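Local atomic coordinates of L,D-transpeptidase (PDB entry 4K73), a protein that probably acts as an L,D-transpeptidase in cell-wall biogenesis, perhaps anchoring proteins to peptidoglycan, but does not make 3->3 cross-links from tetrapeptide stems. Residues Y37-A42 with A64-P69. Residues are numbered along the deposited sequence; the frame is centred on the assembly and turned at random.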
ATOM      1  N   TYR A  37      -8.204  31.623  -6.952  1.00 33.73           N
ATOM      2  CA  TYR A  37      -7.842  30.284  -7.431  1.00 30.97           C
ATOM      3  C   TYR A  37      -6.797  29.576  -6.559  1.00 27.86           C
ATOM      4  O   TYR A  37      -6.062  28.721  -7.055  1.00 26.30           O
ATOM      5  CB  TYR A  37      -7.373  30.345  -8.904  1.00 31.51           C
ATOM      6  CG  TYR A  37      -6.365  31.421  -9.214  1.00 33.05           C
ATOM      7  CD1 TYR A  37      -4.997  31.218  -9.020  1.00 32.36           C
ATOM      8  CD2 TYR A  37      -6.781  32.663  -9.712  1.00 33.51           C
ATOM      9  CE1 TYR A  37      -4.068  32.218  -9.319  1.00 33.48           C
ATOM     10  CE2 TYR A  37      -5.856  33.660  -9.999  1.00 34.51           C
ATOM     11  CZ  TYR A  37      -4.500  33.423  -9.804  1.00 33.95           C
ATOM     12  OH  TYR A  37      -3.601  34.412 -10.090  1.00 35.03           O
ATOM     13  N   GLY A  38      -6.726  29.928  -5.281  1.00 26.56           N
ATOM     14  CA  GLY A  38      -5.823  29.270  -4.332  1.00 24.68           C
ATOM     15  C   GLY A  38      -6.063  27.752  -4.226  1.00 23.43           C
ATOM     16  O   GLY A  38      -5.127  26.991  -3.916  1.00 23.23           O
ATOM     17  N   PHE A  39      -7.298  27.294  -4.467  1.00 21.41           N
ATOM     18  CA  PHE A  39      -7.556  25.833  -4.423  1.00 18.98           C
ATOM     19  C   PHE A  39      -7.610  25.139  -5.799  1.00 18.59           C
ATOM     20  O   PHE A  39      -8.058  23.953  -5.896  1.00 16.49           O
ATOM     21  CB  PHE A  39      -8.767  25.494  -3.548  1.00 18.88           C
ATOM     22  CG  PHE A  39      -8.791  26.177  -2.212  1.00 18.80           C
ATOM     23  CD1 PHE A  39      -7.643  26.362  -1.457  1.00 18.57           C
ATOM     24  CD2 PHE A  39      -9.994  26.612  -1.680  1.00 18.72           C
ATOM     25  CE1 PHE A  39      -7.680  27.000  -0.234  1.00 19.33           C
ATOM     26  CE2 PHE A  39     -10.042  27.223  -0.454  1.00 19.57           C
ATOM     27  CZ  PHE A  39      -8.885  27.419   0.278  1.00 18.77           C
ATOM     28  N   ALA A  40      -7.093  25.800  -6.857  1.00 17.82           N
ATOM     29  CA  ALA A  40      -7.021  25.168  -8.159  1.00 17.99           C
ATOM     30  C   ALA A  40      -6.277  23.841  -8.064  1.00 17.64           C
ATOM     31  O   ALA A  40      -5.172  23.766  -7.487  1.00 17.88           O
ATOM     32  CB  ALA A  40      -6.376  26.061  -9.197  1.00 18.40           C
ATOM     33  N   VAL A  41      -6.903  22.825  -8.644  1.00 16.96           N
ATOM     34  CA  VAL A  41      -6.377  21.464  -8.673  1.00 16.00           C
ATOM     35  C   VAL A  41      -5.678  21.212 -10.003  1.00 16.47           C
ATOM     36  O   VAL A  41      -6.289  21.337 -11.051  1.00 17.03           O
ATOM     37  CB  VAL A  41      -7.518  20.455  -8.480  1.00 16.19           C
ATOM     38  CG1 VAL A  41      -7.057  19.030  -8.708  1.00 16.26           C
ATOM     39  CG2 VAL A  41      -8.058  20.615  -7.080  1.00 15.93           C
ATOM     40  N   ALA A  42      -4.424  20.857  -9.924  1.00 16.42           N
ATOM     41  CA  ALA A  42      -3.643  20.588 -11.133  1.00 16.49           C
ATOM     42  C   ALA A  42      -3.967  19.172 -11.615  1.00 16.49           C
ATOM     43  O   ALA A  42      -4.228  18.945 -12.807  1.00 16.88           O
ATOM     44  CB  ALA A  42      -2.191  20.751 -10.835  1.00 17.22           C
ATOM     45  N   ALA A  64      -0.822  25.361  -6.450  1.00 15.05           N
ATOM     46  CA  ALA A  64       0.109  26.116  -5.576  1.00 15.50           C
ATOM     47  C   ALA A  64      -0.036  25.601  -4.131  1.00 15.17           C
ATOM     48  O   ALA A  64      -1.075  25.080  -3.776  1.00 13.98           O
ATOM     49  CB  ALA A  64      -0.142  27.583  -5.613  1.00 16.38           C
ATOM     50  N   PRO A  65       1.013  25.755  -3.323  1.00 15.56           N
ATOM     51  CA  PRO A  65       1.016  25.362  -1.928  1.00 15.44           C
ATOM     52  C   PRO A  65      -0.078  26.052  -1.156  1.00 15.24           C
ATOM     53  O   PRO A  65      -0.330  27.257  -1.341  1.00 15.99           O
ATOM     54  CB  PRO A  65       2.377  25.847  -1.435  1.00 16.30           C
ATOM     55  CG  PRO A  65       3.249  25.532  -2.629  1.00 16.47           C
ATOM     56  CD  PRO A  65       2.390  26.118  -3.752  1.00 16.27           C
ATOM     57  N   ILE A  66      -0.753  25.269  -0.324  1.00 15.05           N
ATOM     58  CA  ILE A  66      -1.690  25.816   0.645  1.00 16.20           C
ATOM     59  C   ILE A  66      -0.920  25.771   1.971  1.00 17.55           C
ATOM     60  O   ILE A  66      -0.934  24.780   2.659  1.00 19.70           O
ATOM     61  CB  ILE A  66      -2.988  24.992   0.679  1.00 15.40           C
ATOM     62  CG1 ILE A  66      -3.674  25.022  -0.713  1.00 14.88           C
ATOM     63  CG2 ILE A  66      -3.978  25.538   1.695  1.00 16.29           C
ATOM     64  CD1 ILE A  66      -4.663  23.912  -0.918  1.00 14.74           C
ATOM     65  N   THR A  67      -0.227  26.855   2.245  1.00 20.94           N
ATOM     66  CA  THR A  67       0.697  26.941   3.379  1.00 22.58           C
ATOM     67  C   THR A  67      -0.072  27.204   4.710  1.00 22.61           C
ATOM     68  O   THR A  67       0.428  26.868   5.797  1.00 24.69           O
ATOM     69  CB  THR A  67       1.802  27.990   3.094  1.00 24.84           C
ATOM     70  OG1 THR A  67       1.237  29.239   2.688  1.00 27.30           O
ATOM     71  CG2 THR A  67       2.681  27.499   1.948  1.00 25.00           C
ATOM     72  N   ASN A  68      -1.265  27.786   4.608  1.00 20.70           N
ATOM     73  CA  ASN A  68      -2.101  28.103   5.776  1.00 19.05           C
ATOM     74  C   ASN A  68      -2.940  26.900   6.199  1.00 17.92           C
ATOM     75  O   ASN A  68      -3.913  26.536   5.531  1.00 16.93           O
ATOM     76  CB  ASN A  68      -2.990  29.292   5.469  1.00 18.76           C
ATOM     77  CG  ASN A  68      -3.755  29.781   6.682  1.00 19.33           C
ATOM     78  OD1 ASN A  68      -4.035  29.010   7.608  1.00 18.34           O
ATOM     79  ND2 ASN A  68      -4.082  31.084   6.705  1.00 20.51           N
ATOM     80  N   PRO A  69      -2.563  26.251   7.307  1.00 17.59           N
ATOM     81  CA  PRO A  69      -3.305  25.101   7.771  1.00 17.21           C
ATOM     82  C   PRO A  69      -4.750  25.435   8.027  1.00 17.03           C
ATOM     83  O   PRO A  69      -5.600  24.559   7.972  1.00 15.90           O
ATOM     84  CB  PRO A  69      -2.642  24.737   9.116  1.00 18.16           C
ATOM     85  CG  PRO A  69      -1.338  25.445   9.125  1.00 18.34           C
ATOM     86  CD  PRO A  69      -1.491  26.617   8.241  1.00 18.01           C
TER
HETATM   87  O   HOH W   1      -3.904  25.857  -6.009  1.00 18.85           O
HETATM   88  O   HOH W   2      -2.927  28.001  -2.529  1.00 27.94           O
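Gly38 and Ala64 are the backbone positions that face each other here, their CA atoms 6.8 Å apart, a spacing too wide for direct backbone pairing; one water links these two residues and a second links Gly38 to Pro65. On the side of residues 37-42 the chain folds into a type I beta turn from Tyr37 to Ala40, closed by the bond from Ala40 N to Tyr37 O, and the carbonyl of Gly38 within that turn becomes the meeting point. The first water donates to Gly38 O at 2.7 Å and to Ala40 O, and accepts from Ala64 N at 3.2 Å. The second also donates to Gly38 O and to Pro65 O, with 3.0 Å between the water oxygen and Pro65 O. Two donors thus satisfy the one oxygen, and the solvent bridges carry the polar part of the joint.

The apolar part is a single meeting of side chains. CD1 of Ile66 lies 3.9 Å from CD1 of Phe39, approaching the ring obliquely, and the two side chains cross at about a right angle. In Ile66, CG1 stands anti to the carbonyl carbon (chi1 -61°) while CB already points toward the turn; this carries the long branch across, its CG1 passing 4.0 Å from Gly38 O. Phe39 sets out away from residues 64-69, yet the ring swings back far enough for its CD1 to touch.

The joint illustrates how a turn leading into one strand can pack against the loop leaving its antiparallel partner: backbone bonds join Ala42 to Thr61 in strands 41-45 and 58-62, and Ala40 to Ser63 just beyond their ends. Beneath the apolar pair, helix 72-78 supplies the floor in this Ig-like domain, with Phe39 resting on Ala74, Ala75 and Ala78, and Ile66 sharing Ala75.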